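Local coordinates for surface protein SPB1 (Streptococcus agalactiae, PDB 4UZG) that forms the backbone of the group B streptococcus 2b pilus, probably as a shaft of subunits joined by sortase, at residues 21-26 with 149-154; 42-47 with 125-130; 55-60 with 84-89; 59-64 with 69-74. All blocks are in the same frame, centred on the assembly; numbering follows the deposited sequence. Where two conformers were deposited one is given.

Contact 1: 21-26 with 149-154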
loop_
_atom_site.group_PDB
_atom_site.type_symbol
_atom_site.label_atom_id
_atom_site.label_comp_id
_atom_site.label_asym_id
_atom_site.label_seq_id
_atom_site.Cartn_x
_atom_site.Cartn_y
_atom_site.Cartn_z
ATOM N N ILE A 21 8.872 -10.142 -5.679
ATOM C CA ILE A 21 8.786 -11.559 -5.341
ATOM C C ILE A 21 10.168 -12.146 -5.598
ATOM O O ILE A 21 10.707 -11.993 -6.695
ATOM C CB ILE A 21 7.772 -12.290 -6.232
ATOM C CG1 ILE A 21 6.374 -11.702 -6.060
ATOM C CG2 ILE A 21 7.805 -13.787 -5.924
ATOM C CD1 ILE A 21 5.440 -12.095 -7.203
ATOM N N THR A 22 10.737 -12.823 -4.617
ATOM C CA THR A 22 12.088 -13.393 -4.699
ATOM C C THR A 22 12.012 -14.886 -4.364
ATOM O O THR A 22 11.408 -15.252 -3.341
ATOM C CB THR A 22 13.066 -12.643 -3.711
ATOM O OG1 THR A 22 13.075 -11.232 -4.015
ATOM C CG2 THR A 22 14.484 -13.181 -3.775
ATOM N N TYR A 23 12.640 -15.726 -5.189
ATOM C CA TYR A 23 12.709 -17.161 -4.963
ATOM C C TYR A 23 14.151 -17.571 -5.193
ATOM O O TYR A 23 14.664 -17.485 -6.297
ATOM C CB TYR A 23 11.792 -17.866 -5.937
ATOM C CG TYR A 23 11.766 -19.367 -5.831
ATOM C CD1 TYR A 23 10.932 -20.000 -4.926
ATOM C CD2 TYR A 23 12.489 -20.146 -6.719
ATOM C CE1 TYR A 23 10.844 -21.368 -4.875
ATOM C CE2 TYR A 23 12.423 -21.529 -6.678
ATOM C CZ TYR A 23 11.601 -22.129 -5.751
ATOM O OH TYR A 23 11.513 -23.498 -5.723
ATOM N N LYS A 24 14.801 -18.022 -4.133
ATOM C CA LYS A 24 16.234 -18.261 -4.147
ATOM C C LYS A 24 16.639 -19.674 -4.444
ATOM O O LYS A 24 17.833 -19.970 -4.569
ATOM C CB LYS A 24 16.843 -17.839 -2.823
ATOM C CG LYS A 24 16.847 -16.332 -2.605
ATOM C CD LYS A 24 18.050 -16.010 -1.708
ATOM C CE LYS A 24 17.981 -14.710 -0.972
ATOM N NZ LYS A 24 16.858 -14.720 -0.019
ATOM N N ASN A 25 15.698 -20.569 -4.571
ATOM C CA ASN A 25 16.136 -21.950 -4.713
ATOM C C ASN A 25 15.992 -22.561 -6.101
ATOM O O ASN A 25 15.742 -23.757 -6.205
ATOM C CB ASN A 25 15.426 -22.728 -3.619
ATOM C CG ASN A 25 15.679 -22.092 -2.252
ATOM O OD1 ASN A 25 16.772 -21.578 -2.005
ATOM N ND2 ASN A 25 14.684 -22.105 -1.369
ATOM N N ALA A 26 16.212 -21.790 -7.170
ATOM C CA ALA A 26 15.842 -22.300 -8.483
ATOM C C ALA A 26 16.990 -23.102 -9.084
ATOM O O ALA A 26 18.010 -22.539 -9.481
ATOM C CB ALA A 26 15.431 -21.170 -9.375
ATOM N N ALA A 149 1.956 -14.758 -3.219
ATOM C CA ALA A 149 2.628 -15.295 -4.388
ATOM C C ALA A 149 3.156 -16.676 -4.048
ATOM O O ALA A 149 3.791 -16.866 -3.024
ATOM C CB ALA A 149 3.775 -14.404 -4.804
ATOM N N THR A 150 2.935 -17.625 -4.954
ATOM C CA THR A 150 3.515 -18.957 -4.835
ATOM C C THR A 150 4.481 -19.152 -6.003
ATOM O O THR A 150 4.254 -18.627 -7.110
ATOM C CB THR A 150 2.456 -20.058 -4.837
ATOM O OG1 THR A 150 1.742 -20.016 -6.070
ATOM C CG2 THR A 150 1.529 -19.937 -3.662
ATOM N N ILE A 151 5.523 -19.945 -5.765
ATOM C CA ILE A 151 6.455 -20.326 -6.797
ATOM C C ILE A 151 6.644 -21.845 -6.686
ATOM O O ILE A 151 7.026 -22.345 -5.622
ATOM C CB ILE A 151 7.798 -19.601 -6.674
ATOM C CG1 ILE A 151 7.595 -18.072 -6.607
ATOM C CG2 ILE A 151 8.716 -20.041 -7.831
ATOM C CD1 ILE A 151 7.584 -17.488 -5.149
ATOM N N ASN A 152 6.382 -22.548 -7.781
ATOM C CA ASN A 152 6.448 -24.016 -7.787
ATOM C C ASN A 152 7.198 -24.479 -9.033
ATOM O O ASN A 152 7.030 -23.906 -10.117
ATOM C CB ASN A 152 5.049 -24.623 -7.866
ATOM C CG ASN A 152 4.268 -24.525 -6.572
ATOM O OD1 ASN A 152 4.451 -25.309 -5.656
ATOM N ND2 ASN A 152 3.375 -23.544 -6.494
ATOM N N PRO A 153 7.978 -25.562 -8.922
ATOM C CA PRO A 153 8.514 -26.212 -10.123
ATOM C C PRO A 153 7.428 -26.993 -10.823
ATOM O O PRO A 153 6.511 -27.504 -10.174
ATOM C CB PRO A 153 9.574 -27.139 -9.542
ATOM C CG PRO A 153 8.990 -27.539 -8.205
ATOM C CD PRO A 153 8.277 -26.304 -7.692
ATOM N N ASN A 154 7.594 -27.156 -12.130
ATOM C CA ASN A 154 6.790 -28.090 -12.916
ATOM C C ASN A 154 5.307 -27.877 -12.628
ATOM O O ASN A 154 4.831 -26.752 -12.795
ATOM C CB ASN A 154 7.307 -29.517 -12.718
ATOM C CG ASN A 154 8.708 -29.670 -13.255
ATOM O OD1 ASN A 154 9.233 -28.788 -13.936
ATOM N ND2 ASN A 154 9.321 -30.821 -12.982
HETATM O O HOH W 1 8.679 -24.247 -4.552
#
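Ile-151 is the bump of this contact, and the notch that receives it lies between Ile-21 and Tyr-23, two residues whose side chains both project from strand 16-26 toward strand 146-153. One branch of Ile-151, CG2, sits over the centre of the Tyr-23 ring in a CH-pi contact, 3.7 Å from the ring centroid and only 12° off its normal. CB of the same isoleucine presses on the rim of the ring, 3.6 Å from Tyr-23 CD1. The other branch swings to the far wall of the notch: with chi2 at 97°, well away from a staggered position, Ile-151 CD1 comes to rest 3.8 Å from Ile-21 CG2. Two residues earlier on each strand the roles reverse, and the tip of Ile-21, CD1, packs against the methyl CB of Ala-149 at 3.7 Å.

Over the opposite face of the tyrosine ring, toward its rim, lies Asn-25 N of the same strand. At the polar end a water donates to Ile-151 O at 2.7 Å and is also hydrogen-bonded to Tyr-23 OH, bridging the strands where the apolar packing gives way.

The axes of 21-26 and 149-153 approach to 8.6 Å at 30°, as between packed layers of a beta sandwich, here closing the core of the N-terminal part of the pilin.

Contact 2: 42-47 with 125-130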
loop_
_atom_site.group_PDB
_atom_site.type_symbol
_atom_site.label_atom_id
_atom_site.label_comp_id
_atom_site.label_asym_id
_atom_site.label_seq_id
_atom_site.Cartn_x
_atom_site.Cartn_y
_atom_site.Cartn_z
ATOM N N ASP A 42 0.301 -15.186 -8.524
ATOM C CA ASP A 42 0.100 -14.102 -7.547
ATOM C C ASP A 42 -1.373 -13.764 -7.505
ATOM O O ASP A 42 -1.967 -13.378 -8.524
ATOM C CB ASP A 42 0.922 -12.901 -7.992
ATOM C CG ASP A 42 0.995 -11.811 -6.958
ATOM O OD1 ASP A 42 0.021 -11.547 -6.246
ATOM O OD2 ASP A 42 2.061 -11.135 -6.891
ATOM N N THR A 43 -1.970 -13.960 -6.330
ATOM C CA THR A 43 -3.358 -13.590 -6.104
ATOM C C THR A 43 -3.340 -12.271 -5.313
ATOM O O THR A 43 -2.928 -12.235 -4.157
ATOM C CB THR A 43 -4.109 -14.663 -5.318
ATOM O OG1 THR A 43 -4.001 -15.913 -5.998
ATOM C CG2 THR A 43 -5.589 -14.289 -5.154
ATOM N N MET A 44 -3.762 -11.209 -5.983
ATOM C CA MET A 44 -3.783 -9.867 -5.420
ATOM C C MET A 44 -5.050 -9.665 -4.606
ATOM O O MET A 44 -6.022 -10.406 -4.755
ATOM C CB MET A 44 -3.718 -8.874 -6.570
ATOM C CG MET A 44 -2.337 -8.736 -7.176
ATOM S SD MET A 44 -1.204 -7.822 -6.089
ATOM C CE MET A 44 -1.672 -6.140 -6.462
ATOM N N PRO A 45 -5.074 -8.618 -3.772
ATOM C CA PRO A 45 -6.333 -8.149 -3.187
ATOM C C PRO A 45 -7.290 -7.747 -4.305
ATOM O O PRO A 45 -6.944 -7.681 -5.483
ATOM C CB PRO A 45 -5.923 -6.913 -2.389
ATOM C CG PRO A 45 -4.543 -6.776 -2.459
ATOM C CD PRO A 45 -3.967 -7.712 -3.446
ATOM N N SER A 46 -8.525 -7.480 -3.932
ATOM C CA SER A 46 -9.480 -6.897 -4.857
ATOM C C SER A 46 -8.877 -5.659 -5.521
ATOM O O SER A 46 -8.146 -4.895 -4.872
ATOM C CB SER A 46 -10.725 -6.454 -4.074
ATOM O OG SER A 46 -11.581 -5.649 -4.872
ATOM N N ALA A 47 -9.252 -5.397 -6.774
ATOM C CA ALA A 47 -8.796 -4.204 -7.460
ATOM C C ALA A 47 -9.342 -2.920 -6.808
ATOM O O ALA A 47 -8.819 -1.836 -7.076
ATOM C CB ALA A 47 -9.185 -4.246 -8.916
ATOM N N VAL A 125 10.713 -11.308 -9.506
ATOM C CA VAL A 125 9.680 -10.622 -10.265
ATOM C C VAL A 125 9.350 -9.339 -9.522
ATOM O O VAL A 125 8.918 -9.381 -8.372
ATOM C CB VAL A 125 8.404 -11.480 -10.425
ATOM C CG1 VAL A 125 7.301 -10.700 -11.155
ATOM C CG2 VAL A 125 8.696 -12.791 -11.140
ATOM N N THR A 126 9.531 -8.205 -10.178
ATOM C CA THR A 126 9.043 -6.955 -9.640
ATOM C C THR A 126 7.855 -6.509 -10.475
ATOM O O THR A 126 7.784 -6.766 -11.680
ATOM C CB THR A 126 10.104 -5.868 -9.636
ATOM O OG1 THR A 126 10.482 -5.537 -10.970
ATOM C CG2 THR A 126 11.311 -6.276 -8.846
ATOM N N TYR A 127 6.895 -5.842 -9.833
ATOM C CA TYR A 127 5.733 -5.320 -10.530
ATOM C C TYR A 127 5.116 -4.245 -9.643
ATOM O O TYR A 127 5.531 -4.076 -8.495
ATOM C CB TYR A 127 4.719 -6.441 -10.854
ATOM C CG TYR A 127 4.003 -7.016 -9.643
ATOM C CD1 TYR A 127 4.549 -8.034 -8.885
ATOM C CD2 TYR A 127 2.781 -6.501 -9.248
ATOM C CE1 TYR A 127 3.891 -8.530 -7.767
ATOM C CE2 TYR A 127 2.112 -6.994 -8.126
ATOM C CZ TYR A 127 2.684 -8.004 -7.403
ATOM O OH TYR A 127 2.053 -8.524 -6.277
ATOM N N THR A 128 4.137 -3.524 -10.171
ATOM C CA THR A 128 3.498 -2.484 -9.396
ATOM C C THR A 128 1.979 -2.635 -9.374
ATOM O O THR A 128 1.371 -3.324 -10.206
ATOM C CB THR A 128 3.864 -1.077 -9.909
ATOM O OG1 THR A 128 3.392 -0.967 -11.249
ATOM C CG2 THR A 128 5.354 -0.829 -9.851
ATOM N N GLY A 129 1.387 -1.969 -8.388
ATOM C CA GLY A 129 -0.046 -1.782 -8.304
ATOM C C GLY A 129 -0.319 -0.392 -7.752
ATOM O O GLY A 129 0.608 0.337 -7.386
ATOM N N VAL A 130 -1.586 -0.027 -7.690
ATOM C CA VAL A 130 -2.017 1.276 -7.180
ATOM C C VAL A 130 -2.993 1.070 -6.027
ATOM O O VAL A 130 -3.983 0.350 -6.160
ATOM C CB VAL A 130 -2.641 2.140 -8.293
ATOM C CG1 VAL A 130 -3.168 3.459 -7.720
ATOM C CG2 VAL A 130 -1.634 2.406 -9.408
#
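A tyrosine hydroxyl wedged between a carboxylate and a thioether is the striking feature here: Tyr-127 OH lies 2.7 Å from Asp-42 OD2 and 3.3 Å from Met-44 SD, deep in the protein. The bond to the carboxylate is short but weak in its geometry. Asp-42 and Tyr-127 approach from opposite directions with carboxylate and ring planes 83° apart, and OD2 of Asp-42 comes in obliquely, close enough to the CE1 side of the ring to stand 3.3 Å from Tyr-127 CE1. Met-44 takes the other flank of the phenol. Its SD lies at the ring edge, 4.0 Å from Tyr-127 CE2 and 5.2 Å from the ring centroid, a Met-aromatic contact made from beside the ring.

Strand 37-43 and strand 121-131 belong to facing layers of the sandwich, and the long Tyr-127 side chain spans the core between them. Asp-42 also receives a weak hydrogen bond from Lys-4 on OD1 and touches Asn-147. Such a Lys-Asp-Asn group with aromatic rings nearby, Phe-91 and Tyr-19 among them, is consistent with the site of an intramolecular isopeptide bond, as in other Gram-positive pilins.

The torsions explain the reach. Tyr-127 holds CG between its backbone N and carbonyl carbon (chi1 70°), which stands the ring up from the strand. Bends in the middle of the Met-44 chain carry CE past the sulfur toward the backbone of Gly-129.

Contact 3: 55-60 with 84-89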
loop_
_atom_site.group_PDB
_atom_site.type_symbol
_atom_site.label_atom_id
_atom_site.label_comp_id
_atom_site.label_asym_id
_atom_site.label_seq_id
_atom_site.Cartn_x
_atom_site.Cartn_y
_atom_site.Cartn_z
ATOM N N GLY A 55 1.159 -5.598 -17.062
ATOM C CA GLY A 55 2.291 -5.294 -17.905
ATOM C C GLY A 55 3.461 -4.609 -17.218
ATOM O O GLY A 55 4.384 -4.157 -17.896
ATOM N N SER A 56 3.475 -4.541 -15.885
ATOM C CA SER A 56 4.511 -3.783 -15.172
ATOM C C SER A 56 5.711 -4.642 -14.746
ATOM O O SER A 56 6.579 -4.156 -14.038
ATOM C CB SER A 56 3.905 -3.087 -13.961
ATOM O OG SER A 56 3.435 -4.024 -13.004
ATOM N N TYR A 57 5.758 -5.895 -15.175
ATOM C CA TYR A 57 6.754 -6.844 -14.645
ATOM C C TYR A 57 8.158 -6.600 -15.146
ATOM O O TYR A 57 8.381 -6.242 -16.309
ATOM C CB TYR A 57 6.396 -8.311 -15.026
ATOM C CG TYR A 57 4.942 -8.566 -14.855
ATOM C CD1 TYR A 57 4.404 -8.799 -13.601
ATOM C CD2 TYR A 57 4.086 -8.450 -15.930
ATOM C CE1 TYR A 57 3.042 -8.905 -13.402
ATOM C CE2 TYR A 57 2.707 -8.572 -15.750
ATOM C CZ TYR A 57 2.194 -8.766 -14.480
ATOM O OH TYR A 57 0.851 -8.862 -14.263
ATOM N N GLU A 58 9.106 -6.855 -14.257
ATOM C CA GLU A 58 10.490 -7.087 -14.636
ATOM C C GLU A 58 10.836 -8.452 -14.041
ATOM O O GLU A 58 10.715 -8.648 -12.826
ATOM C CB GLU A 58 11.416 -5.998 -14.117
ATOM C CG GLU A 58 12.850 -6.187 -14.545
ATOM C CD GLU A 58 13.283 -5.207 -15.608
ATOM O OE1 GLU A 58 12.416 -4.758 -16.388
ATOM O OE2 GLU A 58 14.484 -4.874 -15.664
ATOM N N VAL A 59 11.262 -9.370 -14.901
ATOM C CA VAL A 59 11.509 -10.747 -14.506
ATOM C C VAL A 59 12.984 -11.046 -14.770
ATOM O O VAL A 59 13.442 -10.916 -15.904
ATOM C CB VAL A 59 10.620 -11.737 -15.287
ATOM C CG1 VAL A 59 10.819 -13.137 -14.755
ATOM C CG2 VAL A 59 9.147 -11.314 -15.214
ATOM N N THR A 60 13.712 -11.452 -13.734
ATOM C CA THR A 60 15.125 -11.738 -13.871
ATOM C C THR A 60 15.502 -13.057 -13.206
ATOM O O THR A 60 14.853 -13.528 -12.260
ATOM C CB THR A 60 16.001 -10.620 -13.245
ATOM O OG1 THR A 60 15.716 -10.524 -11.850
ATOM C CG2 THR A 60 15.827 -9.269 -13.909
ATOM N N LEU A 84 3.133 -15.119 -19.766
ATOM C CA LEU A 84 2.309 -14.337 -18.852
ATOM C C LEU A 84 0.832 -14.597 -19.117
ATOM O O LEU A 84 0.384 -14.559 -20.266
ATOM C CB LEU A 84 2.592 -12.849 -19.073
ATOM C CG LEU A 84 1.729 -11.849 -18.298
ATOM C CD1 LEU A 84 1.974 -11.951 -16.797
ATOM C CD2 LEU A 84 1.995 -10.452 -18.813
ATOM N N LEU A 85 0.076 -14.771 -18.038
ATOM C CA LEU A 85 -1.379 -14.770 -18.087
ATOM C C LEU A 85 -1.876 -13.833 -17.002
ATOM O O LEU A 85 -1.524 -13.973 -15.841
ATOM C CB LEU A 85 -1.932 -16.170 -17.822
ATOM C CG LEU A 85 -3.447 -16.298 -17.819
ATOM C CD1 LEU A 85 -4.032 -15.865 -19.148
ATOM C CD2 LEU A 85 -3.859 -17.718 -17.487
ATOM N N GLU A 86 -2.705 -12.866 -17.384
ATOM C CA GLU A 86 -3.328 -11.915 -16.452
ATOM C C GLU A 86 -4.831 -12.048 -16.507
ATOM O O GLU A 86 -5.410 -12.030 -17.588
ATOM C CB GLU A 86 -2.977 -10.472 -16.814
ATOM C CG GLU A 86 -1.508 -10.178 -16.611
ATOM C CD GLU A 86 -1.034 -8.890 -17.260
ATOM O OE1 GLU A 86 -1.460 -8.558 -18.397
ATOM O OE2 GLU A 86 -0.206 -8.203 -16.633
ATOM N N GLU A 87 -5.464 -12.188 -15.353
ATOM C CA GLU A 87 -6.911 -12.277 -15.285
ATOM C C GLU A 87 -7.358 -11.770 -13.927
ATOM O O GLU A 87 -6.785 -12.133 -12.909
ATOM C CB GLU A 87 -7.386 -13.729 -15.429
ATOM C CG GLU A 87 -7.160 -14.367 -16.789
ATOM C CD GLU A 87 -7.661 -15.813 -16.861
ATOM O OE1 GLU A 87 -7.898 -16.431 -15.802
ATOM O OE2 GLU A 87 -7.817 -16.343 -17.980
ATOM N N ASN A 88 -8.415 -10.973 -13.914
ATOM C CA ASN A 88 -9.105 -10.699 -12.657
ATOM C C ASN A 88 -8.203 -10.055 -11.596
ATOM O O ASN A 88 -8.347 -10.364 -10.411
ATOM C CB ASN A 88 -9.680 -12.013 -12.087
ATOM C CG ASN A 88 -10.682 -12.662 -13.009
ATOM O OD1 ASN A 88 -11.517 -11.986 -13.605
ATOM N ND2 ASN A 88 -10.596 -13.980 -13.142
ATOM N N ASN A 89 -7.291 -9.192 -12.012
ATOM C CA ASN A 89 -6.370 -8.474 -11.123
ATOM C C ASN A 89 -5.234 -9.326 -10.585
ATOM O O ASN A 89 -4.473 -8.869 -9.732
ATOM C CB ASN A 89 -7.113 -7.801 -9.955
ATOM C CG ASN A 89 -6.370 -6.590 -9.393
ATOM O OD1 ASN A 89 -5.946 -5.695 -10.126
ATOM N ND2 ASN A 89 -6.243 -6.550 -8.067
#
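Glu-86 OE2 is gripped by two donors from the 55-60 segment, one on each lone pair. Tyr-57 OH gives it the shorter bond, 2.7 Å, on the anti side, while Gly-55 N reaches the syn side of Glu-86 OE2 at 3.0 Å with an N-H...O angle of 151°. Together the two bonds would restrain rotation of the carboxylate and probably draw negative charge onto that oxygen.

The acceptor lies at the edge of the phenol ring and in its plane, 3.1 Å from Tyr-57 CE2, although the carboxylate itself is turned 53° from the ring. An extended Glu-86 chain beyond CG lets the acid meet the hydroxyl from the opposite direction. Beside it Leu-84 crosses the tyrosine at about a right angle. Both of its methyls touch the same ring carbon, with Leu-84 CD1 3.6 Å and CD2 3.7 Å from Tyr-57 CE2.

In the sheet order strand 68-73 comes between strand 50-62 and strand 81-87. No strand pairing joins the two segments; the Glu-86 and Leu-84 side chains meet Tyr-57 and the Gly-55 N-H, and the Tyr-57 ring also packs on Phe-91 and Ile-93 of strand 90-96 and on Tyr-127 of strand 121-131.

Contact 4: 59-64 with 69-74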
loop_
_atom_site.group_PDB
_atom_site.type_symbol
_atom_site.label_atom_id
_atom_site.label_comp_id
_atom_site.label_asym_id
_atom_site.label_seq_id
_atom_site.Cartn_x
_atom_site.Cartn_y
_atom_site.Cartn_z
ATOM N N VAL A 59 11.262 -9.370 -14.901
ATOM C CA VAL A 59 11.509 -10.747 -14.506
ATOM C C VAL A 59 12.984 -11.046 -14.770
ATOM O O VAL A 59 13.442 -10.916 -15.904
ATOM C CB VAL A 59 10.620 -11.737 -15.287
ATOM C CG1 VAL A 59 10.819 -13.137 -14.755
ATOM C CG2 VAL A 59 9.147 -11.314 -15.214
ATOM N N THR A 60 13.712 -11.452 -13.734
ATOM C CA THR A 60 15.125 -11.738 -13.871
ATOM C C THR A 60 15.502 -13.057 -13.206
ATOM O O THR A 60 14.853 -13.528 -12.260
ATOM C CB THR A 60 16.001 -10.620 -13.245
ATOM O OG1 THR A 60 15.716 -10.524 -11.850
ATOM C CG2 THR A 60 15.827 -9.269 -13.909
ATOM N N ILE A 61 16.599 -13.606 -13.714
ATOM C CA ILE A 61 17.264 -14.749 -13.122
ATOM C C ILE A 61 18.680 -14.298 -12.780
ATOM O O ILE A 61 19.405 -13.799 -13.643
ATOM C CB ILE A 61 17.308 -15.966 -14.083
ATOM C CG1 ILE A 61 15.885 -16.367 -14.511
ATOM C CG2 ILE A 61 18.042 -17.119 -13.415
ATOM C CD1 ILE A 61 15.856 -17.388 -15.586
ATOM N N THR A 62 19.075 -14.479 -11.526
ATOM C CA THR A 62 20.408 -14.084 -11.054
ATOM C C THR A 62 21.133 -15.329 -10.563
ATOM O O THR A 62 20.623 -16.053 -9.700
ATOM C CB THR A 62 20.304 -13.062 -9.922
ATOM O OG1 THR A 62 19.503 -11.957 -10.348
ATOM C CG2 THR A 62 21.690 -12.550 -9.535
ATOM N N ASP A 63 22.296 -15.586 -11.129
ATOM C CA ASP A 63 23.040 -16.779 -10.796
ATOM C C ASP A 63 23.892 -16.534 -9.566
ATOM O O ASP A 63 23.880 -15.448 -8.988
ATOM C CB ASP A 63 23.791 -17.347 -12.010
ATOM C CG ASP A 63 25.047 -16.587 -12.372
ATOM O OD1 ASP A 63 25.550 -15.760 -11.577
ATOM O OD2 ASP A 63 25.562 -16.870 -13.482
ATOM N N GLY A 64 24.608 -17.562 -9.140
ATOM C CA GLY A 64 25.334 -17.497 -7.887
ATOM C C GLY A 64 26.478 -16.496 -7.897
ATOM O O GLY A 64 26.959 -16.114 -6.838
ATOM N N THR A 69 20.129 -12.348 -15.928
ATOM C CA THR A 69 19.456 -12.499 -17.206
ATOM C C THR A 69 18.079 -11.859 -17.062
ATOM O O THR A 69 17.297 -12.258 -16.211
ATOM C CB THR A 69 19.307 -13.979 -17.588
ATOM O OG1 THR A 69 20.602 -14.596 -17.623
ATOM C CG2 THR A 69 18.633 -14.135 -18.924
ATOM N N THR A 70 17.797 -10.848 -17.868
ATOM C CA THR A 70 16.483 -10.215 -17.885
ATOM C C THR A 70 15.625 -10.918 -18.931
ATOM O O THR A 70 15.987 -10.936 -20.109
ATOM C CB THR A 70 16.607 -8.730 -18.176
ATOM O OG1 THR A 70 17.366 -8.134 -17.117
ATOM C CG2 THR A 70 15.237 -8.085 -18.272
ATOM N N LEU A 71 14.497 -11.495 -18.500
ATOM C CA LEU A 71 13.649 -12.284 -19.392
ATOM C C LEU A 71 12.683 -11.387 -20.145
ATOM O O LEU A 71 12.319 -10.308 -19.676
ATOM C CB LEU A 71 12.876 -13.324 -18.589
ATOM C CG LEU A 71 13.706 -14.240 -17.681
ATOM C CD1 LEU A 71 12.811 -15.317 -17.069
ATOM C CD2 LEU A 71 14.853 -14.875 -18.424
ATOM N N THR A 72 12.281 -11.844 -21.324
ATOM C CA THR A 72 11.272 -11.170 -22.108
ATOM C C THR A 72 10.052 -12.062 -22.302
ATOM O O THR A 72 10.136 -13.283 -22.289
ATOM C CB THR A 72 11.825 -10.748 -23.463
ATOM O OG1 THR A 72 12.206 -11.907 -24.210
ATOM C CG2 THR A 72 13.023 -9.817 -23.294
ATOM N N GLN A 73 8.906 -11.419 -22.504
ATOM C CA GLN A 73 7.635 -12.123 -22.580
ATOM C C GLN A 73 7.471 -12.905 -23.888
ATOM O O GLN A 73 7.798 -12.397 -24.961
ATOM C CB GLN A 73 6.487 -11.122 -22.443
ATOM C CG GLN A 73 5.137 -11.776 -22.265
ATOM C CD GLN A 73 4.005 -10.762 -22.173
ATOM O OE1 GLN A 73 4.211 -9.595 -21.832
ATOM N NE2 GLN A 73 2.809 -11.205 -22.501
ATOM N N GLY A 74 6.963 -14.135 -23.786
ATOM C CA GLY A 74 6.668 -14.962 -24.958
ATOM C C GLY A 74 6.239 -16.366 -24.551
ATOM O O GLY A 74 6.490 -16.798 -23.421
HETATM O O HOH W 2 11.502 -8.613 -17.668
HETATM O O HOH W 3 21.423 -15.272 -15.164
#
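Three backbone hydrogen bonds join Val-59 and Ile-61 to Thr-69 and Leu-71. Ile-61 and Thr-69 form a hydrogen-bonded antiparallel pair, with Ile-61 N bonded to Thr-69 O at 2.9 Å and Thr-69 N to Ile-61 O at 2.8 Å. Leu-71 N continues the pattern onto Val-59 O. At the intervening non-hydrogen-bonded pair, Thr-60 and Thr-70, the strands close up, and Thr-60 CA approaches Thr-69 O to 3.2 Å in a CA-H...O contact.

Water extends the pairing at both ends. One molecule accepts from Val-59 N and donates to Leu-71 O, standing in for a direct bond where the chains part. Another donates to Ile-61 O and is hydrogen-bonded to Thr-69 OG1 at 2.7 Å.

Apolar contacts gather on Leu-71: its CD1 meets both neighbours, resting 3.8 Å from Val-59 CG1 and also touching Ile-61, while CD2 lies 3.9 Å from the tip of Ile-61, CD1. Leu-71 CG stands anti to the carbonyl carbon (chi1 -53°), which holds the fork over these two residues. Ile-95 and Tyr-117 add to this buried cluster. On the other face Thr-60 CG2 meets Thr-70 OG1 at 3.7 Å.

Beyond Ile-61 and Thr-69 a calcium ion binds at Asn-67 and Ile-68, where the connection enters the second strand, about 5 Å from the Thr-69 side chain: a beta hairpin with a metal site at its connection.

From the N terminus, strand 16-26 opens the widest loop, which contact 1 closes only when the chain returns at 149-154. Contact 2 is nested inside it, joining the end of strand 37-43 to strand 121-131, which also pairs with strand 16-26 by way of Ile-21 and Val-125. Contacts 3 and 4 lie within that second loop. They both start from strand 50-62 and share Val-59 and Thr-60; the 59-64/69-74 hairpin closes first and the 55-60/84-89 contact follows. No loop crosses another. Contacts 1 and 2 link facing layers of the sandwich, contact 4 joins adjacent strands, and contact 3 joins strands 50-62 and 81-87, which both flank strand 68-73 in the sheet.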